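Local coordinates for protein Rik1-associated factor 1 (Schizosaccharomyces pombe, PDB 4O9D) that is a WD-repeat propeller subunit of the Clr4 methyltransferase complex, which contributes to heterochromatin formation by methylating histone H3, at residues F188-G193 against P243-F248; S196-I201 against L217-T222; S238-P243 against H283-N288. One frame throughout, in Å; residues are numbered along the deposited sequence.

Contact 1: F188-G193 against P243-F248; sequences FSNFLG and PSQVGF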
ATOM      1  N   PHE A 188      10.164  -5.545   4.329  1.00 18.67           N
ATOM      2  CA  PHE A 188      11.150  -6.549   4.680  1.00 18.82           C
ATOM      3  C   PHE A 188      11.702  -7.264   3.458  1.00 28.37           C
ATOM      4  O   PHE A 188      11.021  -7.366   2.441  1.00 20.36           O
ATOM      5  CB  PHE A 188      10.516  -7.588   5.600  1.00 21.56           C
ATOM      6  CG  PHE A 188      10.326  -7.116   7.021  1.00 23.87           C
ATOM      7  CD1 PHE A 188      11.388  -7.136   7.918  1.00 22.75           C
ATOM      8  CD2 PHE A 188       9.088  -6.662   7.462  1.00 26.66           C
ATOM      9  CE1 PHE A 188      11.215  -6.702   9.267  1.00 20.77           C
ATOM     10  CE2 PHE A 188       8.913  -6.234   8.793  1.00 22.11           C
ATOM     11  CZ  PHE A 188       9.988  -6.269   9.685  1.00 22.66           C
ATOM     12  N   SER A 189      12.907  -7.818   3.580  1.00 20.89           N
ATOM     13  CA  SER A 189      13.501  -8.564   2.480  1.00 27.08           C
ATOM     14  C   SER A 189      14.377  -9.704   3.006  1.00 29.61           C
ATOM     15  O   SER A 189      15.201  -9.484   3.903  1.00 29.00           O
ATOM     16  CB  SER A 189      14.328  -7.602   1.617  1.00 24.66           C
ATOM     17  OG  SER A 189      14.969  -8.266   0.544  1.00 27.78           O
ATOM     18  N   ASN A 190      14.203 -10.912   2.463  1.00 26.43           N
ATOM     19  CA  ASN A 190      15.056 -12.056   2.849  1.00 31.55           C
ATOM     20  C   ASN A 190      15.266 -13.105   1.748  1.00 32.46           C
ATOM     21  O   ASN A 190      15.675 -14.237   2.029  1.00 35.25           O
ATOM     22  CB  ASN A 190      14.564 -12.760   4.135  1.00 30.19           C
ATOM     23  CG  ASN A 190      13.193 -13.418   3.983  1.00 35.49           C
ATOM     24  OD1 ASN A 190      12.723 -13.707   2.873  1.00 34.99           O
ATOM     25  ND2 ASN A 190      12.549 -13.674   5.121  1.00 38.89           N
ATOM     26  N   PHE A 191      15.010 -12.736   0.504  1.00 31.37           N
ATOM     27  CA  PHE A 191      15.366 -13.605  -0.624  1.00 30.50           C
ATOM     28  C   PHE A 191      14.685 -14.969  -0.452  1.00 30.16           C
ATOM     29  O   PHE A 191      15.326 -16.026  -0.487  1.00 30.61           O
ATOM     30  CB  PHE A 191      16.896 -13.714  -0.728  1.00 30.68           C
ATOM     31  CG  PHE A 191      17.394 -14.444  -1.949  1.00 26.27           C
ATOM     32  CD1 PHE A 191      16.790 -14.274  -3.182  1.00 34.65           C
ATOM     33  CD2 PHE A 191      18.497 -15.301  -1.856  1.00 29.69           C
ATOM     34  CE1 PHE A 191      17.260 -14.956  -4.319  1.00 34.81           C
ATOM     35  CE2 PHE A 191      18.980 -15.983  -2.987  1.00 29.84           C
ATOM     36  CZ  PHE A 191      18.361 -15.802  -4.213  1.00 34.08           C
ATOM     37  N   LEU A 192      13.366 -14.896  -0.245  1.00 33.79           N
ATOM     38  CA  LEU A 192      12.492 -16.051  -0.048  1.00 34.15           C
ATOM     39  C   LEU A 192      12.998 -16.963   1.055  1.00 36.31           C
ATOM     40  O   LEU A 192      13.027 -18.179   0.890  1.00 33.38           O
ATOM     41  CB  LEU A 192      12.301 -16.845  -1.355  1.00 34.19           C
ATOM     42  CG  LEU A 192      11.008 -17.673  -1.460  1.00 38.71           C
ATOM     43  CD1 LEU A 192       9.778 -16.771  -1.333  1.00 37.21           C
ATOM     44  CD2 LEU A 192      10.930 -18.452  -2.782  1.00 38.75           C
ATOM     45  N   GLY A 193      13.394 -16.382   2.185  1.00 32.82           N
ATOM     46  CA  GLY A 193      13.816 -17.188   3.329  1.00 31.19           C
ATOM     47  C   GLY A 193      15.227 -17.772   3.257  1.00 38.09           C
ATOM     48  O   GLY A 193      15.663 -18.466   4.183  1.00 36.40           O
ATOM     49  N   PRO A 243       7.188 -11.380  -6.162  1.00 24.52           N
ATOM     50  CA  PRO A 243       6.701 -12.536  -5.385  1.00 30.82           C
ATOM     51  C   PRO A 243       7.780 -13.619  -5.192  1.00 28.00           C
ATOM     52  O   PRO A 243       7.667 -14.440  -4.296  1.00 28.07           O
ATOM     53  CB  PRO A 243       5.573 -13.117  -6.270  1.00 32.26           C
ATOM     54  CG  PRO A 243       5.148 -12.007  -7.149  1.00 28.92           C
ATOM     55  CD  PRO A 243       6.375 -11.153  -7.377  1.00 27.53           C
ATOM     56  N   SER A 244       8.793 -13.634  -6.049  1.00 24.64           N
ATOM     57  CA  SER A 244       9.902 -14.583  -5.907  1.00 26.77           C
ATOM     58  C   SER A 244      10.939 -14.051  -4.926  1.00 27.17           C
ATOM     59  O   SER A 244      11.866 -14.762  -4.539  1.00 26.15           O
ATOM     60  CB  SER A 244      10.588 -14.797  -7.240  1.00 27.32           C
ATOM     61  OG  SER A 244      11.368 -13.649  -7.549  1.00 27.77           O
ATOM     62  N   GLN A 245      10.769 -12.785  -4.551  1.00 26.69           N
ATOM     63  CA  GLN A 245      11.677 -12.071  -3.659  1.00 25.90           C
ATOM     64  C   GLN A 245      13.142 -12.043  -4.152  1.00 25.70           C
ATOM     65  O   GLN A 245      14.055 -11.846  -3.364  1.00 24.94           O
ATOM     66  CB  GLN A 245      11.550 -12.645  -2.239  1.00 32.20           C
ATOM     67  CG  GLN A 245      10.051 -12.747  -1.758  1.00 29.94           C
ATOM     68  CD  GLN A 245       9.883 -13.356  -0.357  1.00 36.58           C
ATOM     69  OE1 GLN A 245      10.857 -13.659   0.327  1.00 38.01           O
ATOM     70  NE2 GLN A 245       8.632 -13.528   0.070  1.00 37.62           N
ATOM     71  N   VAL A 246      13.364 -12.210  -5.454  1.00 26.46           N
ATOM     72  CA  VAL A 246      14.720 -12.078  -6.011  1.00 25.67           C
ATOM     73  C   VAL A 246      15.101 -10.610  -6.224  1.00 27.62           C
ATOM     74  O   VAL A 246      16.279 -10.267  -6.391  1.00 27.68           O
ATOM     75  CB  VAL A 246      14.877 -12.865  -7.359  1.00 30.62           C
ATOM     76  CG1 VAL A 246      14.454 -14.340  -7.180  1.00 25.15           C
ATOM     77  CG2 VAL A 246      14.064 -12.205  -8.471  1.00 32.02           C
ATOM     78  N   GLY A 247      14.111  -9.728  -6.219  1.00 27.06           N
ATOM     79  CA  GLY A 247      14.371  -8.324  -6.486  1.00 24.41           C
ATOM     80  C   GLY A 247      13.162  -7.438  -6.248  1.00 23.99           C
ATOM     81  O   GLY A 247      12.030  -7.920  -6.132  1.00 23.52           O
ATOM     82  N   PHE A 248      13.402  -6.134  -6.162  1.00 21.21           N
ATOM     83  CA  PHE A 248      12.328  -5.188  -5.952  1.00 19.71           C
ATOM     84  C   PHE A 248      12.573  -3.939  -6.768  1.00 21.44           C
ATOM     85  O   PHE A 248      13.701  -3.702  -7.219  1.00 22.91           O
ATOM     86  CB  PHE A 248      12.151  -4.862  -4.461  1.00 20.61           C
ATOM     87  CG  PHE A 248      13.343  -4.172  -3.811  1.00 21.64           C
ATOM     88  CD1 PHE A 248      14.449  -4.896  -3.396  1.00 23.23           C
ATOM     89  CD2 PHE A 248      13.304  -2.813  -3.533  1.00 20.00           C
ATOM     90  CE1 PHE A 248      15.539  -4.263  -2.786  1.00 26.27           C
ATOM     91  CE2 PHE A 248      14.366  -2.174  -2.931  1.00 19.42           C
ATOM     92  CZ  PHE A 248      15.493  -2.903  -2.548  1.00 24.80           C
TER
HETATM   93  O   HOH W   1      13.676 -10.304  -0.772  1.00 29.68           O
HETATM   94  O   HOH W   2      11.695 -11.330   1.179  1.00 35.39           O

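Contact 2: S196-I201 against L217-T222; sequences SDKVII and LFDAST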
ATOM      1  N   SER A 196      19.098 -13.666   5.909  1.00 30.73           N
ATOM      2  CA  SER A 196      18.523 -13.036   7.112  1.00 30.52           C
ATOM      3  C   SER A 196      17.644 -11.824   6.734  1.00 33.86           C
ATOM      4  O   SER A 196      17.778 -11.257   5.632  1.00 29.88           O
ATOM      5  CB  SER A 196      19.615 -12.594   8.086  1.00 37.13           C
ATOM      6  OG  SER A 196      20.492 -11.659   7.485  1.00 37.19           O
ATOM      7  N   ASP A 197      16.751 -11.430   7.635  1.00 25.69           N
ATOM      8  CA  ASP A 197      15.824 -10.315   7.367  1.00 28.09           C
ATOM      9  C   ASP A 197      16.504  -8.954   7.312  1.00 28.66           C
ATOM     10  O   ASP A 197      17.254  -8.587   8.211  1.00 24.77           O
ATOM     11  CB  ASP A 197      14.721 -10.260   8.426  1.00 30.93           C
ATOM     12  CG  ASP A 197      13.626 -11.295   8.189  1.00 36.06           C
ATOM     13  OD1 ASP A 197      13.848 -12.227   7.387  1.00 40.28           O
ATOM     14  OD2 ASP A 197      12.548 -11.178   8.812  1.00 36.00           O
ATOM     15  N   LYS A 198      16.225  -8.194   6.254  1.00 24.85           N
ATOM     16  CA  LYS A 198      16.666  -6.797   6.171  1.00 24.13           C
ATOM     17  C   LYS A 198      15.408  -5.932   5.998  1.00 24.92           C
ATOM     18  O   LYS A 198      14.351  -6.442   5.609  1.00 24.07           O
ATOM     19  CB  LYS A 198      17.620  -6.585   4.983  1.00 29.88           C
ATOM     20  CG  LYS A 198      18.807  -7.565   4.895  1.00 31.18           C
ATOM     21  CD  LYS A 198      19.763  -7.379   6.083  1.00 31.80           C
ATOM     22  CE  LYS A 198      20.903  -8.408   6.073  1.00 39.97           C
ATOM     23  NZ  LYS A 198      22.070  -7.984   6.925  1.00 37.29           N
ATOM     24  N   VAL A 199      15.535  -4.641   6.271  1.00 17.97           N
ATOM     25  CA  VAL A 199      14.423  -3.703   6.228  1.00 19.17           C
ATOM     26  C   VAL A 199      14.854  -2.606   5.276  1.00 22.24           C
ATOM     27  O   VAL A 199      15.899  -1.975   5.465  1.00 21.52           O
ATOM     28  CB  VAL A 199      14.158  -3.084   7.609  1.00 22.87           C
ATOM     29  CG1 VAL A 199      12.978  -2.095   7.556  1.00 19.62           C
ATOM     30  CG2 VAL A 199      13.922  -4.199   8.630  1.00 22.30           C
ATOM     31  N   ILE A 200      14.058  -2.405   4.234  1.00 21.59           N
ATOM     32  CA  ILE A 200      14.306  -1.352   3.269  1.00 20.05           C
ATOM     33  C   ILE A 200      13.449  -0.160   3.681  1.00 22.80           C
ATOM     34  O   ILE A 200      12.256  -0.309   3.946  1.00 20.47           O
ATOM     35  CB  ILE A 200      13.879  -1.821   1.843  1.00 18.74           C
ATOM     36  CG1 ILE A 200      14.617  -3.110   1.449  1.00 18.11           C
ATOM     37  CG2 ILE A 200      14.091  -0.714   0.832  1.00 18.22           C
ATOM     38  CD1 ILE A 200      13.815  -3.961   0.366  1.00 27.32           C
ATOM     39  N   ILE A 201      14.039   1.024   3.751  1.00 16.40           N
ATOM     40  CA  ILE A 201      13.257   2.217   4.049  1.00 16.86           C
ATOM     41  C   ILE A 201      13.417   3.299   2.974  1.00 21.29           C
ATOM     42  O   ILE A 201      14.536   3.664   2.590  1.00 19.81           O
ATOM     43  CB  ILE A 201      13.670   2.851   5.369  1.00 20.11           C
ATOM     44  CG1 ILE A 201      13.548   1.843   6.510  1.00 22.20           C
ATOM     45  CG2 ILE A 201      12.803   4.097   5.671  1.00 21.18           C
ATOM     46  CD1 ILE A 201      13.757   2.454   7.870  1.00 22.02           C
ATOM     47  N   LEU A 217      19.064   0.708   3.736  1.00 22.62           N
ATOM     48  CA  LEU A 217      18.857  -0.658   4.175  1.00 20.63           C
ATOM     49  C   LEU A 217      19.261  -0.817   5.633  1.00 26.04           C
ATOM     50  O   LEU A 217      20.265  -0.234   6.064  1.00 22.39           O
ATOM     51  CB  LEU A 217      19.698  -1.603   3.330  1.00 18.32           C
ATOM     52  CG  LEU A 217      19.361  -3.098   3.426  1.00 27.33           C
ATOM     53  CD1 LEU A 217      17.980  -3.435   2.780  1.00 22.39           C
ATOM     54  CD2 LEU A 217      20.505  -3.935   2.797  1.00 27.68           C
ATOM     55  N   PHE A 218      18.497  -1.622   6.377  1.00 25.28           N
ATOM     56  CA  PHE A 218      18.804  -1.920   7.782  1.00 23.26           C
ATOM     57  C   PHE A 218      18.829  -3.449   8.010  1.00 29.68           C
ATOM     58  O   PHE A 218      18.149  -4.206   7.312  1.00 23.80           O
ATOM     59  CB  PHE A 218      17.747  -1.298   8.693  1.00 25.37           C
ATOM     60  CG  PHE A 218      17.826   0.204   8.807  1.00 23.04           C
ATOM     61  CD1 PHE A 218      17.270   1.025   7.827  1.00 24.26           C
ATOM     62  CD2 PHE A 218      18.427   0.790   9.907  1.00 23.07           C
ATOM     63  CE1 PHE A 218      17.340   2.415   7.942  1.00 27.79           C
ATOM     64  CE2 PHE A 218      18.504   2.163  10.032  1.00 26.59           C
ATOM     65  CZ  PHE A 218      17.969   2.983   9.049  1.00 23.46           C
ATOM     66  N   ASP A 219      19.610  -3.910   8.985  1.00 25.00           N
ATOM     67  CA  ASP A 219      19.544  -5.313   9.397  1.00 25.05           C
ATOM     68  C   ASP A 219      18.465  -5.451  10.474  1.00 27.54           C
ATOM     69  O   ASP A 219      18.466  -4.700  11.461  1.00 28.81           O
ATOM     70  CB  ASP A 219      20.904  -5.777   9.948  1.00 34.10           C
ATOM     71  CG  ASP A 219      20.871  -7.212  10.405  1.00 34.78           C
ATOM     72  OD1 ASP A 219      20.759  -8.099   9.535  1.00 34.42           O
ATOM     73  OD2 ASP A 219      20.912  -7.443  11.632  1.00 32.16           O
ATOM     74  N   ALA A 220      17.531  -6.390  10.309  1.00 23.37           N
ATOM     75  CA  ALA A 220      16.416  -6.463  11.257  1.00 27.36           C
ATOM     76  C   ALA A 220      16.769  -7.087  12.613  1.00 25.43           C
ATOM     77  O   ALA A 220      16.228  -6.669  13.609  1.00 28.87           O
ATOM     78  CB  ALA A 220      15.199  -7.190  10.661  1.00 22.30           C
ATOM     79  N   SER A 221      17.629  -8.092  12.658  1.00 29.43           N
ATOM     80  CA  SER A 221      17.910  -8.709  13.966  1.00 34.15           C
ATOM     81  C   SER A 221      18.774  -7.797  14.861  1.00 33.71           C
ATOM     82  O   SER A 221      18.634  -7.819  16.085  1.00 32.20           O
ATOM     83  CB  SER A 221      18.507 -10.106  13.822  1.00 30.59           C
ATOM     84  OG  SER A 221      19.613 -10.113  12.952  1.00 39.15           O
ATOM     85  N   THR A 222      19.644  -6.977  14.266  1.00 32.41           N
ATOM     86  CA  THR A 222      20.392  -5.995  15.049  1.00 28.97           C
ATOM     87  C   THR A 222      19.757  -4.603  15.011  1.00 34.15           C
ATOM     88  O   THR A 222      20.169  -3.712  15.758  1.00 29.41           O
ATOM     89  CB  THR A 222      21.865  -5.883  14.605  1.00 36.34           C
ATOM     90  OG1 THR A 222      21.942  -5.467  13.229  1.00 33.70           O
ATOM     91  CG2 THR A 222      22.586  -7.223  14.783  1.00 36.19           C
TER
HETATM   92  O   HOH W   3      18.523  -9.530  10.275  1.00 29.25           O

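Contact 3: S238-P243 against H283-N288; sequences SLYMHP and HATISN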
ATOM      1  N   SER A 238       7.398   4.743  -4.017  1.00 19.69           N
ATOM      2  CA  SER A 238       6.792   3.428  -4.043  1.00 20.00           C
ATOM      3  C   SER A 238       7.843   2.308  -4.052  1.00 17.34           C
ATOM      4  O   SER A 238       8.883   2.460  -4.653  1.00 16.98           O
ATOM      5  CB  SER A 238       5.909   3.354  -5.303  1.00 20.58           C
ATOM      6  OG  SER A 238       5.616   2.035  -5.651  1.00 26.44           O
ATOM      7  N   LEU A 239       7.540   1.195  -3.386  1.00 16.89           N
ATOM      8  CA  LEU A 239       8.437   0.039  -3.261  1.00 14.08           C
ATOM      9  C   LEU A 239       7.613  -1.182  -3.555  1.00 22.49           C
ATOM     10  O   LEU A 239       6.488  -1.314  -3.031  1.00 21.50           O
ATOM     11  CB  LEU A 239       8.956  -0.116  -1.808  1.00 20.10           C
ATOM     12  CG  LEU A 239       9.875   0.913  -1.172  1.00 23.43           C
ATOM     13  CD1 LEU A 239      10.307   0.430   0.264  1.00 24.00           C
ATOM     14  CD2 LEU A 239      11.117   1.148  -1.991  1.00 20.00           C
ATOM     15  N   TYR A 240       8.138  -2.077  -4.385  1.00 22.02           N
ATOM     16  CA  TYR A 240       7.382  -3.270  -4.729  1.00 21.20           C
ATOM     17  C   TYR A 240       8.326  -4.462  -4.829  1.00 19.03           C
ATOM     18  O   TYR A 240       9.264  -4.423  -5.613  1.00 22.11           O
ATOM     19  CB  TYR A 240       6.631  -3.059  -6.055  1.00 20.77           C
ATOM     20  CG  TYR A 240       5.828  -4.235  -6.512  1.00 20.81           C
ATOM     21  CD1 TYR A 240       6.443  -5.330  -7.120  1.00 21.04           C
ATOM     22  CD2 TYR A 240       4.444  -4.254  -6.368  1.00 25.94           C
ATOM     23  CE1 TYR A 240       5.695  -6.414  -7.581  1.00 22.72           C
ATOM     24  CE2 TYR A 240       3.679  -5.346  -6.837  1.00 26.22           C
ATOM     25  CZ  TYR A 240       4.321  -6.420  -7.431  1.00 23.70           C
ATOM     26  OH  TYR A 240       3.594  -7.511  -7.852  1.00 29.24           O
ATOM     27  N   MET A 241       8.064  -5.504  -4.041  1.00 20.00           N
ATOM     28  CA  MET A 241       8.899  -6.714  -4.018  1.00 19.66           C
ATOM     29  C   MET A 241       8.301  -7.809  -4.942  1.00 24.07           C
ATOM     30  O   MET A 241       7.110  -8.146  -4.845  1.00 21.71           O
ATOM     31  CB  MET A 241       9.016  -7.238  -2.568  1.00 22.34           C
ATOM     32  CG  MET A 241       9.805  -8.549  -2.428  1.00 23.33           C
ATOM     33  SD  MET A 241      11.602  -8.310  -2.660  1.00 28.25           S
ATOM     34  CE  MET A 241      12.019  -7.400  -1.161  1.00 26.03           C
ATOM     35  N   HIS A 242       9.109  -8.355  -5.848  1.00 23.69           N
ATOM     36  CA  HIS A 242       8.635  -9.467  -6.667  1.00 24.46           C
ATOM     37  C   HIS A 242       8.246 -10.652  -5.774  1.00 24.12           C
ATOM     38  O   HIS A 242       8.878 -10.897  -4.729  1.00 23.92           O
ATOM     39  CB  HIS A 242       9.660  -9.865  -7.725  1.00 25.59           C
ATOM     40  CG  HIS A 242       9.094 -10.720  -8.805  1.00 24.88           C
ATOM     41  ND1 HIS A 242       9.244 -12.089  -8.827  1.00 28.87           N
ATOM     42  CD2 HIS A 242       8.356 -10.405  -9.895  1.00 25.77           C
ATOM     43  CE1 HIS A 242       8.623 -12.582  -9.886  1.00 25.83           C
ATOM     44  NE2 HIS A 242       8.088 -11.580 -10.555  1.00 28.30           N
ATOM     45  N   PRO A 243       7.188 -11.380  -6.162  1.00 24.52           N
ATOM     46  CA  PRO A 243       6.701 -12.536  -5.385  1.00 30.82           C
ATOM     47  C   PRO A 243       7.780 -13.619  -5.192  1.00 28.00           C
ATOM     48  O   PRO A 243       7.667 -14.440  -4.296  1.00 28.07           O
ATOM     49  CB  PRO A 243       5.573 -13.117  -6.270  1.00 32.26           C
ATOM     50  CG  PRO A 243       5.148 -12.007  -7.149  1.00 28.92           C
ATOM     51  CD  PRO A 243       6.375 -11.153  -7.377  1.00 27.53           C
ATOM     52  N   HIS A 283       2.954   4.620  -8.341  1.00 21.04           N
ATOM     53  CA  HIS A 283       3.174   3.183  -8.128  1.00 24.23           C
ATOM     54  C   HIS A 283       4.108   2.604  -9.183  1.00 23.45           C
ATOM     55  O   HIS A 283       3.901   2.823 -10.388  1.00 23.70           O
ATOM     56  CB  HIS A 283       1.844   2.394  -8.197  1.00 19.36           C
ATOM     57  CG  HIS A 283       0.835   2.804  -7.172  1.00 24.24           C
ATOM     58  ND1 HIS A 283       0.961   2.478  -5.842  1.00 27.04           N
ATOM     59  CD2 HIS A 283      -0.308   3.532  -7.279  1.00 20.76           C
ATOM     60  CE1 HIS A 283      -0.052   2.998  -5.163  1.00 30.59           C
ATOM     61  NE2 HIS A 283      -0.844   3.627  -6.013  1.00 25.08           N
ATOM     62  N   ALA A 284       5.107   1.847  -8.735  1.00 17.87           N
ATOM     63  CA  ALA A 284       5.937   1.049  -9.641  1.00 19.20           C
ATOM     64  C   ALA A 284       5.727  -0.431  -9.339  1.00 20.86           C
ATOM     65  O   ALA A 284       5.528  -0.795  -8.164  1.00 20.41           O
ATOM     66  CB  ALA A 284       7.402   1.411  -9.457  1.00 18.97           C
ATOM     67  N   THR A 285       5.773  -1.294 -10.362  1.00 18.89           N
ATOM     68  CA  THR A 285       5.700  -2.741 -10.110  1.00 22.71           C
ATOM     69  C   THR A 285       6.700  -3.521 -10.958  1.00 24.32           C
ATOM     70  O   THR A 285       7.406  -2.964 -11.806  1.00 19.65           O
ATOM     71  CB  THR A 285       4.274  -3.359 -10.371  1.00 21.42           C
ATOM     72  OG1 THR A 285       4.054  -3.487 -11.784  1.00 21.94           O
ATOM     73  CG2 THR A 285       3.183  -2.495  -9.742  1.00 19.93           C
ATOM     74  N   ILE A 286       6.790  -4.813 -10.672  1.00 22.97           N
ATOM     75  CA  ILE A 286       7.455  -5.749 -11.566  1.00 24.41           C
ATOM     76  C   ILE A 286       6.421  -6.787 -11.940  1.00 20.18           C
ATOM     77  O   ILE A 286       5.677  -7.233 -11.062  1.00 21.40           O
ATOM     78  CB  ILE A 286       8.581  -6.527 -10.856  1.00 25.09           C
ATOM     79  CG1 ILE A 286       9.637  -5.592 -10.277  1.00 26.65           C
ATOM     80  CG2 ILE A 286       9.210  -7.510 -11.835  1.00 22.59           C
ATOM     81  CD1 ILE A 286      10.512  -6.263  -9.205  1.00 25.75           C
ATOM     82  N   SER A 287       6.412  -7.239 -13.189  1.00 20.00           N
ATOM     83  CA  SER A 287       5.490  -8.303 -13.595  1.00 23.52           C
ATOM     84  C   SER A 287       5.737  -9.598 -12.837  1.00 25.70           C
ATOM     85  O   SER A 287       6.821  -9.819 -12.302  1.00 23.62           O
ATOM     86  CB  SER A 287       5.572  -8.581 -15.115  1.00 27.92           C
ATOM     87  OG  SER A 287       6.846  -9.100 -15.480  1.00 28.36           O
ATOM     88  N   ASN A 288       4.711 -10.452 -12.767  1.00 23.27           N
ATOM     89  CA  ASN A 288       4.881 -11.773 -12.188  1.00 27.48           C
ATOM     90  C   ASN A 288       5.935 -12.592 -12.936  1.00 23.76           C
ATOM     91  O   ASN A 288       6.604 -13.418 -12.326  1.00 29.97           O
ATOM     92  CB  ASN A 288       3.559 -12.539 -12.142  1.00 27.08           C
ATOM     93  CG  ASN A 288       2.569 -11.940 -11.134  1.00 34.51           C
ATOM     94  OD1 ASN A 288       2.967 -11.264 -10.170  1.00 25.79           O
ATOM     95  ND2 ASN A 288       1.275 -12.188 -11.356  1.00 25.92           N
TER
HETATM   96  O   HOH W   4       2.725   1.517  -4.124  1.00 30.22           O
HETATM   97  O   HOH W   5       4.604  -9.167  -9.664  1.00 23.75           O

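Contact 1: F188-G193 against P243-F248
The turn N190-L192 of one propeller blade closes round Q245, which sits in the turn joining the first two strands of the next blade. The walk begins with S189, at the end of strand 182-189: its OG lies 2.7 Å from a water oxygen, and the same water accepts from F191 N and donates to Q245 O, so one solvent molecule joins both turns. Y268 OH is a second partner of the same hydroxyl. At N190, OD1 stands 3.2 Å from OE1 of Q245; both are acceptors, so nothing bonds them, and their amide planes are 36° apart. N190 OD1 instead takes the backbone N-H of G193 at 2.8 Å, an Asx motif in which the donor lies above the carbonyl plane, while ND2 bonds D197 of its own blade. F191 comes next with CG anti to its backbone N (chi1 -173°), which brings the ring edge to Q245 O, in the ring plane. F191 CE1 rests 4.1 Å from V246 CG1, and F191 CA directs a nearly straight C-H...O contact at Q245 O over 3.5 Å. R194 adds a cation-pi partner to the ring. L192 makes the direct hydrogen bond across the turns, its N to OE1 of Q245 at 2.9 Å, but a weak one, bent to 123° at the hydrogen. The L192 side chain crosses that of Q245 at about a right angle, with L192 CD1 3.6 Å from Q245 CD. A second water accepts from N190 N and donates weakly to OE1. The chemistry implies a joint with few bonds across it, one direct and weak and the others through water, while F191 and L192 lay carbon against Q245 and V246.

Contact 2: S196-I201 against L217-T222
Two neighbouring strands of one antiparallel propeller blade, 198-204 and 214-219, form a beta hairpin here, and the F218-D219 pair closing the second strand is consistent with the Trp-Asp position of a diverged WD repeat. The segment axes run 4.5 Å apart and 154° from parallel, as expected for twisted antiparallel partners. V199 and F218 make the hydrogen-bonded pair, N to O in both directions, with F218 N reaching V199 O in its carbonyl plane. K198 with D219 and I200 with L217 are the non-hydrogen-bonded pairs flanking it. Beyond the strand, A220 N continues the pairing with a bond of 3.1 Å to D197 O. On the face carrying I200 and L217, CD1 of L217 lies 3.6 Å from CG1 of I200. The side chain of F218 emerges on the other face beside V199, and CD1 of I201 approaches F218 CE1 to 3.6 Å; L171 of the preceding blade packs against V199, I201 and F218. K198 is bent at chi2 (-65°), which folds its chain across the strand pair until NZ forms a salt bridge of 2.9 Å with OD1 of D219, met on the anti side and 29° out of the carboxylate plane. A water donates to that OD1 and to D197 O while accepting from S221 N. Replacing D219 by alanine would probably leave the K198 ammonium without its charged mate and the T222 N-H without its acceptor, allowing the turn after the strand to move. That turn is an Asx motif: OD2 of D219 accepts from T222 N at 3.0 Å and also from T222 OG1 at 2.7 Å, both on its anti side.

Contact 3: S238-P243 against H283-N288
Y240 and T285 mark the tightly packed centre of this contact between the first strands of two successive propeller blades, the second within WD 2. The segments run nearly parallel, 16° apart, but their axes stay 6.1 Å from each other and no backbone-to-backbone bond crosses; side chains fill the interval. A chi1 of 179° swings the Y240 ring away from its own N and over the partner strand: CB of T285 sits 4.0 Å from the ring centroid and close to the normal, a CH-pi contact. I286 leans CG2 to within 3.6 Å of H242 CD2. Polar atoms bracket this centre. S238 OG accepts a straight bond of 3.1 Å from A284 N. H242 NE2 divides its N-H between S287 O at 2.8 Å and N288 O at 3.0 Å, both weak and strongly bent, while S244 OG holds ND1. A water firmly bridges Y240 OH, I286 O and N288 OD1; N288 ND2 bonds G348 O. The looser side is at exposed P243, whose CG lies 3.8 Å from N288 OD1, and at the water between H283 ND1 and S238 OG, weakly bound to the serine. The chemistry implies that apolar and aromatic filling joins the blades, while S238 takes the A284 N-H of outermost strand 281-286, H242 weakly grips the carbonyls just beyond it, and a water takes up I286 O.

Overall arrangement
The three contacts span successive blades of the propeller, represented by the four-stranded sheets 182-228, 235-276 and 281-318. Contact 2 lies within the first of these, between neighbouring strands; contact 1 joins the first to the second, and contact 3 the second to the third. Contact 1 has its centre 12 Å from that of contact 2 and 11 Å from that of contact 3, which are themselves 19 Å apart. Along the chain, contact 2 is nested in the loop closed by contact 1, contacts 1 and 3 cross and share P243, and contact 2 closes before contact 3 opens. Contact 2 has the backbone pairing that builds a blade; in contacts 1 and 3 side chains and water join successive blades into the propeller.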